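Long-range contacts in VP5 (Halorubrum pleomorphic virus 2, PDB 6QGI), which is an envelope protein of a haloarchaeal pleomorphic virus and probably drives fusion of the viral membrane with that of the host cell: residues Ile79-Glu84 with Asp96-Glu101; Ser163-Ser168 with Thr181-Arg186; Trp356-Ser361 with Leu370-Tyr375. All coordinates share one frame; numbering follows the deposited sequence.

Interaction 1 (Ile79-Glu84 with Asp96-Glu101); sequences IAAIEE and DAATTE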
# COMPACT_ATOMS: atom_id res chain seq x y z
N ILE A 79 -18.14 4.44 21.79
CA ILE A 79 -17.47 4.56 23.10
C ILE A 79 -17.78 5.93 23.72
O ILE A 79 -18.25 5.98 24.85
CB ILE A 79 -15.94 4.26 23.02
CG1 ILE A 79 -15.71 2.75 22.86
CG2 ILE A 79 -15.18 4.78 24.27
CD1 ILE A 79 -14.39 2.37 22.31
N ALA A 80 -17.58 7.02 22.94
CA ALA A 80 -17.85 8.40 23.37
C ALA A 80 -19.33 8.60 23.70
O ALA A 80 -19.65 9.32 24.64
CB ALA A 80 -17.42 9.38 22.30
N ALA A 81 -20.23 7.95 22.93
CA ALA A 81 -21.67 8.01 23.15
C ALA A 81 -22.04 7.28 24.45
O ALA A 81 -22.92 7.74 25.17
CB ALA A 81 -22.42 7.40 21.97
N ILE A 82 -21.34 6.15 24.76
CA ILE A 82 -21.57 5.35 25.97
C ILE A 82 -21.09 6.14 27.21
O ILE A 82 -21.75 6.07 28.24
CB ILE A 82 -20.92 3.92 25.86
CG1 ILE A 82 -21.65 3.05 24.81
CG2 ILE A 82 -20.92 3.18 27.23
CD1 ILE A 82 -20.82 1.90 24.18
N GLU A 83 -19.98 6.90 27.09
CA GLU A 83 -19.43 7.72 28.18
C GLU A 83 -20.44 8.77 28.62
O GLU A 83 -20.71 8.89 29.82
CB GLU A 83 -18.10 8.40 27.76
CG GLU A 83 -16.97 7.45 27.41
CD GLU A 83 -16.01 7.01 28.50
OE1 GLU A 83 -14.86 6.67 28.16
OE2 GLU A 83 -16.41 7.01 29.69
N GLU A 84 -21.02 9.50 27.65
CA GLU A 84 -22.03 10.54 27.87
C GLU A 84 -23.32 9.93 28.40
O GLU A 84 -23.97 10.53 29.26
CB GLU A 84 -22.28 11.32 26.58
CG GLU A 84 -21.15 12.28 26.24
CD GLU A 84 -21.42 13.76 26.38
OE1 GLU A 84 -22.25 14.15 27.24
OE2 GLU A 84 -20.79 14.55 25.64
N ASP A 96 -23.74 14.38 19.90
CA ASP A 96 -22.69 15.36 19.61
C ASP A 96 -21.30 14.80 19.90
O ASP A 96 -20.39 15.00 19.10
CB ASP A 96 -22.91 16.67 20.39
CG ASP A 96 -24.06 17.53 19.87
OD1 ASP A 96 -24.23 17.63 18.63
OD2 ASP A 96 -24.79 18.12 20.71
N ALA A 97 -21.16 14.07 21.03
CA ALA A 97 -19.91 13.44 21.46
C ALA A 97 -19.52 12.33 20.49
O ALA A 97 -18.34 12.16 20.19
CB ALA A 97 -20.06 12.88 22.86
N ALA A 98 -20.52 11.59 20.00
CA ALA A 98 -20.33 10.51 19.04
C ALA A 98 -19.89 11.06 17.68
O ALA A 98 -18.89 10.58 17.14
CB ALA A 98 -21.61 9.71 18.89
N THR A 99 -20.59 12.10 17.15
CA THR A 99 -20.31 12.72 15.85
C THR A 99 -18.93 13.39 15.82
O THR A 99 -18.25 13.32 14.79
CB THR A 99 -21.39 13.74 15.46
OG1 THR A 99 -21.52 14.73 16.48
CG2 THR A 99 -22.74 13.09 15.17
N THR A 100 -18.52 14.03 16.93
CA THR A 100 -17.22 14.71 17.08
C THR A 100 -16.11 13.68 16.90
O THR A 100 -15.11 14.00 16.25
CB THR A 100 -17.15 15.44 18.43
OG1 THR A 100 -18.17 16.43 18.44
CG2 THR A 100 -15.81 16.11 18.68
N GLU A 101 -16.29 12.46 17.42
CA GLU A 101 -15.32 11.37 17.29
C GLU A 101 -15.27 10.88 15.84
O GLU A 101 -14.18 10.56 15.37
CB GLU A 101 -15.63 10.22 18.25
CG GLU A 101 -15.34 10.57 19.70
CD GLU A 101 -13.90 10.89 20.04
OE1 GLU A 101 -13.06 9.95 20.05
OE2 GLU A 101 -13.61 12.08 20.29

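Interaction 2 (Ser163-Ser168 with Thr181-Arg186); sequences STDATS and TVEVDR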
# COMPACT_ATOMS: atom_id res chain seq x y z
N SER A 163 -1.60 27.58 -3.42
CA SER A 163 -1.66 28.30 -4.70
C SER A 163 -3.09 28.73 -5.03
O SER A 163 -4.04 28.10 -4.57
CB SER A 163 -1.12 27.45 -5.84
OG SER A 163 0.26 27.18 -5.66
N THR A 164 -3.23 29.81 -5.83
CA THR A 164 -4.53 30.37 -6.22
C THR A 164 -5.38 29.37 -7.03
O THR A 164 -6.61 29.48 -7.01
CB THR A 164 -4.36 31.69 -6.97
OG1 THR A 164 -3.37 31.56 -7.98
CG2 THR A 164 -4.02 32.84 -6.04
N ASP A 165 -4.74 28.39 -7.69
CA ASP A 165 -5.45 27.41 -8.50
C ASP A 165 -5.60 26.05 -7.77
O ASP A 165 -6.04 25.07 -8.37
CB ASP A 165 -4.78 27.26 -9.87
CG ASP A 165 -4.93 28.51 -10.72
OD1 ASP A 165 -6.04 28.75 -11.23
OD2 ASP A 165 -3.93 29.24 -10.87
N ALA A 166 -5.30 26.02 -6.45
CA ALA A 166 -5.49 24.85 -5.60
C ALA A 166 -6.90 24.92 -5.01
O ALA A 166 -7.36 26.01 -4.65
CB ALA A 166 -4.45 24.80 -4.50
N THR A 167 -7.61 23.78 -4.94
CA THR A 167 -8.99 23.71 -4.43
C THR A 167 -8.99 23.75 -2.90
O THR A 167 -8.01 23.38 -2.27
CB THR A 167 -9.69 22.44 -4.98
OG1 THR A 167 -9.35 22.26 -6.35
CG2 THR A 167 -11.21 22.51 -4.85
N SER A 168 -10.10 24.22 -2.31
CA SER A 168 -10.26 24.26 -0.86
C SER A 168 -11.29 23.22 -0.46
O SER A 168 -12.42 23.25 -0.94
CB SER A 168 -10.66 25.66 -0.39
OG SER A 168 -10.52 25.77 1.02
N THR A 181 -3.69 20.87 -7.30
CA THR A 181 -4.38 20.49 -8.53
C THR A 181 -3.43 20.26 -9.68
O THR A 181 -2.42 20.96 -9.82
CB THR A 181 -5.45 21.51 -8.96
OG1 THR A 181 -4.83 22.76 -9.29
CG2 THR A 181 -6.56 21.68 -7.95
N VAL A 182 -3.77 19.27 -10.53
CA VAL A 182 -3.08 18.96 -11.77
C VAL A 182 -3.86 19.72 -12.85
O VAL A 182 -5.04 19.46 -13.06
CB VAL A 182 -2.97 17.43 -12.04
CG1 VAL A 182 -2.19 17.16 -13.32
CG2 VAL A 182 -2.31 16.72 -10.86
N GLU A 183 -3.22 20.73 -13.45
CA GLU A 183 -3.80 21.63 -14.44
C GLU A 183 -3.45 21.25 -15.87
O GLU A 183 -2.29 20.97 -16.18
CB GLU A 183 -3.31 23.06 -14.15
CG GLU A 183 -3.94 24.17 -14.98
CD GLU A 183 -3.49 25.58 -14.62
OE1 GLU A 183 -3.62 26.47 -15.49
OE2 GLU A 183 -3.01 25.79 -13.48
N VAL A 184 -4.47 21.27 -16.76
CA VAL A 184 -4.35 21.04 -18.20
C VAL A 184 -4.75 22.34 -18.86
O VAL A 184 -5.94 22.68 -18.85
CB VAL A 184 -5.17 19.83 -18.72
CG1 VAL A 184 -4.98 19.64 -20.23
CG2 VAL A 184 -4.82 18.55 -17.98
N ASP A 185 -3.77 23.10 -19.39
CA ASP A 185 -4.02 24.38 -20.06
C ASP A 185 -4.69 24.14 -21.42
O ASP A 185 -4.19 23.34 -22.22
CB ASP A 185 -2.72 25.18 -20.23
CG ASP A 185 -2.90 26.63 -20.64
OD1 ASP A 185 -3.12 26.88 -21.85
OD2 ASP A 185 -2.81 27.52 -19.77
N ARG A 186 -5.84 24.80 -21.65
CA ARG A 186 -6.61 24.72 -22.89
C ARG A 186 -6.83 26.14 -23.44
O ARG A 186 -7.80 26.42 -24.15
CB ARG A 186 -7.96 23.99 -22.65
CG ARG A 186 -7.81 22.56 -22.11
CD ARG A 186 -9.10 21.77 -22.18
NE ARG A 186 -9.22 21.00 -23.42
CZ ARG A 186 -10.10 21.24 -24.39
NH1 ARG A 186 -10.98 22.23 -24.27
NH2 ARG A 186 -10.13 20.48 -25.48

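Interaction 3 (Trp356-Ser361 with Leu370-Tyr375); sequences WTAYQS and LTSEPY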
# COMPACT_ATOMS: atom_id res chain seq x y z
N TRP A 356 16.72 -19.42 -10.11
CA TRP A 356 17.13 -18.39 -11.05
C TRP A 356 17.50 -19.05 -12.38
O TRP A 356 18.31 -19.97 -12.40
CB TRP A 356 18.28 -17.55 -10.49
CG TRP A 356 18.56 -16.31 -11.28
CD1 TRP A 356 19.46 -16.17 -12.29
CD2 TRP A 356 17.90 -15.04 -11.15
NE1 TRP A 356 19.42 -14.89 -12.80
CE2 TRP A 356 18.48 -14.17 -12.11
CE3 TRP A 356 16.89 -14.54 -10.31
CZ2 TRP A 356 18.08 -12.83 -12.25
CZ3 TRP A 356 16.50 -13.22 -10.44
CH2 TRP A 356 17.09 -12.38 -11.40
N THR A 357 16.84 -18.63 -13.46
CA THR A 357 17.02 -19.18 -14.81
C THR A 357 17.51 -18.07 -15.77
O THR A 357 17.96 -18.37 -16.88
CB THR A 357 15.70 -19.84 -15.27
OG1 THR A 357 15.45 -20.96 -14.43
CG2 THR A 357 15.72 -20.31 -16.72
N ALA A 358 17.45 -16.81 -15.33
CA ALA A 358 17.86 -15.67 -16.14
C ALA A 358 19.38 -15.47 -16.09
O ALA A 358 19.87 -14.44 -15.60
CB ALA A 358 17.12 -14.42 -15.68
N TYR A 359 20.14 -16.44 -16.61
CA TYR A 359 21.60 -16.40 -16.64
C TYR A 359 22.16 -17.01 -17.92
O TYR A 359 21.51 -17.86 -18.53
CB TYR A 359 22.19 -17.12 -15.41
CG TYR A 359 21.96 -18.62 -15.39
CD1 TYR A 359 22.89 -19.49 -15.96
CD2 TYR A 359 20.85 -19.17 -14.76
CE1 TYR A 359 22.67 -20.87 -15.97
CE2 TYR A 359 20.64 -20.55 -14.74
CZ TYR A 359 21.57 -21.40 -15.32
OH TYR A 359 21.38 -22.76 -15.29
N GLN A 360 23.37 -16.60 -18.30
CA GLN A 360 24.09 -17.13 -19.46
C GLN A 360 24.94 -18.31 -18.98
O GLN A 360 25.59 -18.20 -17.93
CB GLN A 360 24.94 -16.05 -20.14
CG GLN A 360 24.10 -14.98 -20.82
CD GLN A 360 24.83 -14.39 -22.00
OE1 GLN A 360 25.65 -13.48 -21.86
NE2 GLN A 360 24.54 -14.91 -23.18
N SER A 361 24.88 -19.44 -19.69
CA SER A 361 25.58 -20.67 -19.32
C SER A 361 27.10 -20.49 -19.29
O SER A 361 27.73 -20.92 -18.33
CB SER A 361 25.19 -21.81 -20.26
OG SER A 361 23.82 -22.13 -20.11
N LEU A 370 24.01 -12.35 -16.16
CA LEU A 370 22.58 -12.51 -15.87
C LEU A 370 21.77 -11.78 -16.93
O LEU A 370 22.14 -10.67 -17.32
CB LEU A 370 22.21 -11.97 -14.47
CG LEU A 370 22.88 -12.58 -13.23
CD1 LEU A 370 22.31 -11.96 -11.97
CD2 LEU A 370 22.73 -14.10 -13.17
N THR A 371 20.68 -12.40 -17.41
CA THR A 371 19.85 -11.82 -18.46
C THR A 371 18.64 -11.04 -17.88
O THR A 371 17.91 -10.41 -18.65
CB THR A 371 19.43 -12.90 -19.47
OG1 THR A 371 18.89 -14.02 -18.77
CG2 THR A 371 20.59 -13.35 -20.35
N SER A 372 18.48 -11.03 -16.54
CA SER A 372 17.45 -10.26 -15.84
C SER A 372 18.03 -9.63 -14.57
O SER A 372 18.92 -10.20 -13.95
CB SER A 372 16.23 -11.11 -15.50
OG SER A 372 15.54 -11.53 -16.66
N GLU A 373 17.50 -8.45 -14.21
CA GLU A 373 17.90 -7.64 -13.06
C GLU A 373 17.71 -8.42 -11.74
O GLU A 373 16.60 -8.90 -11.49
CB GLU A 373 17.07 -6.35 -13.02
CG GLU A 373 17.74 -5.19 -12.29
CD GLU A 373 17.26 -3.80 -12.67
OE1 GLU A 373 16.16 -3.67 -13.26
OE2 GLU A 373 17.99 -2.83 -12.37
N PRO A 374 18.77 -8.57 -10.91
CA PRO A 374 18.58 -9.27 -9.62
C PRO A 374 17.71 -8.45 -8.67
O PRO A 374 17.63 -7.22 -8.80
CB PRO A 374 20.01 -9.46 -9.10
CG PRO A 374 20.79 -8.37 -9.74
CD PRO A 374 20.15 -8.06 -11.06
N TYR A 375 17.01 -9.12 -7.75
CA TYR A 375 16.08 -8.46 -6.84
C TYR A 375 16.79 -7.80 -5.67
O TYR A 375 17.84 -8.27 -5.24
CB TYR A 375 15.02 -9.46 -6.34
CG TYR A 375 14.34 -10.24 -7.44
CD1 TYR A 375 13.82 -9.59 -8.56
CD2 TYR A 375 14.18 -11.62 -7.35
CE1 TYR A 375 13.19 -10.30 -9.58
CE2 TYR A 375 13.54 -12.34 -8.36
CZ TYR A 375 13.05 -11.68 -9.47
OH TYR A 375 12.42 -12.38 -10.46

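Interaction 1 (Ile79-Glu84 with Asp96-Glu101)
Ala-97 meets both Ala-80 and Glu-84 of the segment 79-84. Its CB carries the bent side chain of Glu-84, with CG at 3.6 Å and OE2 of the same glutamate at 3.3 Å, while its backbone O receives the methyl of Ala-80, that CB standing 3.6 Å away. Glu-84 reaches across because its chain turns at the second torsion (chi2 -110°), which lays the carboxylate over the methyl. Its OE1 has a hydrogen-bonding partner elsewhere.

Next comes Ala-98, whose CB meets CB of Ala-81 at 3.9 Å where the two backbones are nearest, their CA atoms 5.0 Å apart. Ile-246 and Trp-249 of helix 225-253 cover this alanine pair. One turn beyond Ala-97, Glu-101 rests its CG against CB of Ala-80 at 3.5 Å, so that methyl touches both the glutamate stem and the carbonyl O of Ala-97, which lie side by side on the facing helix.

The short helical segments run nearly antiparallel, at 157°, with axes 7.7 Å apart, as two arms of a helical hairpin. No hydrogen bond crosses between them: methyls and glutamate stems meet by van der Waals contact, with one carboxylate oxygen and one backbone oxygen against methyls, and the small alanine side chains permit the close approach.

Interaction 2 (Ser163-Ser168 with Thr181-Arg186)
The contact belongs to the base of a beta hairpin formed by strands 167-170 and 176-186, where a type I turn from Ser-163 to Ala-166 leads into the first strand. The turn is closed by the backbone bond from Ala-166 N to Ser-163 O, and its third residue, Asp-165, presents its carbonyl to the second strand.

Thr-181 is the main partner. Its hydroxyl OG1 donates to Asp-165 O at 2.8 Å, approaching from above the carbonyl plane, 45° out of it. The first torsion (chi1 64°) places OG1 between the backbone N and the carbonyl carbon of Thr-181, and puts CG2 anti to that carbonyl carbon, where it meets Thr-167 OG1 at 3.3 Å and the CA of Ala-166 at 4.1 Å. The side chains of the two threonines cross at about a right angle. The hydroxyl of Thr-167 is itself hydrogen-bonded to Asp-194, and ND2 of Asn-159, on the neighbouring strand 155-159, bonds to OG1 of Thr-181.

Farther along the strand, the extended side chain of Glu-183 ends near Asp-165, its OE2 4.3 Å from that residue's CB. The two carboxylates also approach, OD2 of Asp-165 and OE2 of Glu-183 being 4.4 Å apart. Glu-183 OE2 is hydrogen-bonded to Asn-159, and Tyr-192 of strand 189-193 touches both acidic side chains.

Between these two segments one hydroxyl-to-carbonyl bond ties the turn to the strand, while Thr-167 pairs through its backbone with Val-179. The neighbouring acids would be expected to disfavour each other's ionisation, and the amide of Asn-159 may partly offset this around Glu-183.

Interaction 3 (Trp356-Ser361 with Leu370-Tyr375)
The indole of Trp-356 lies along the segment 370-375 and touches Leu-370, Ser-372, Glu-373 and Tyr-375 in turn. Its six-membered ring points an edge at one face of the Tyr-375 ring, with CZ3 of the tryptophan 3.7 Å from CE2 of the tyrosine. The centroids are 5.5 Å apart and the planes stand at 75°, a T-shaped pair. With its CG anti to the backbone N (chi1 -169°), the tryptophan reaches along the partner segment, bringing CZ2 to 3.2 Å from the carbonyl O of Ser-372, near the ring plane; the carbonyl of Glu-373 also lies at this edge.

At the pyrrole end, CD2 of Leu-370 approaches NE1 of Trp-356 obliquely at 3.4 Å, and the two side chains cross at about a right angle. Ala-358 sets its CB over one face of the indole, toward the rim, and the same methyl abuts CB of Ser-372 at 3.4 Å.

The carbonyl of Ala-358 links the two segments: it accepts the N-H of Thr-371 at 2.8 Å, from well above its plane, and a weak bond from NE1 of Trp-356. Phe-425, on strand 418-427, forms another edge-to-face pair with Tyr-375. A single beta bridge, Tyr-359 with Leu-370, and an inverse gamma turn centred on Ala-358 thus join the loop after strand 343-355 to the end of strand 367-370, beside a T-shaped aromatic cluster.

How the interactions relate
The three contacts follow one another along the chain without interleaving. Interactions 1 and 2 both fall in the N-terminal envelope-protein region, their centres 38 Å apart and nearest atoms about 19 Å apart: the first joins helices 66-86 and 91-133, the second strands of a small four-stranded antiparallel sheet. Interaction 3 is in the beta-rich C-terminal half, its centre 59 Å from that of interaction 1 and on the opposite side of the chain's centre, and 46 Å from that of interaction 2. No two contacts touch. They sample a helical hairpin, a small sheet and a beta-rich region well apart in the fold, though helix 66-86 also packs on helix 476-496, late in the chain.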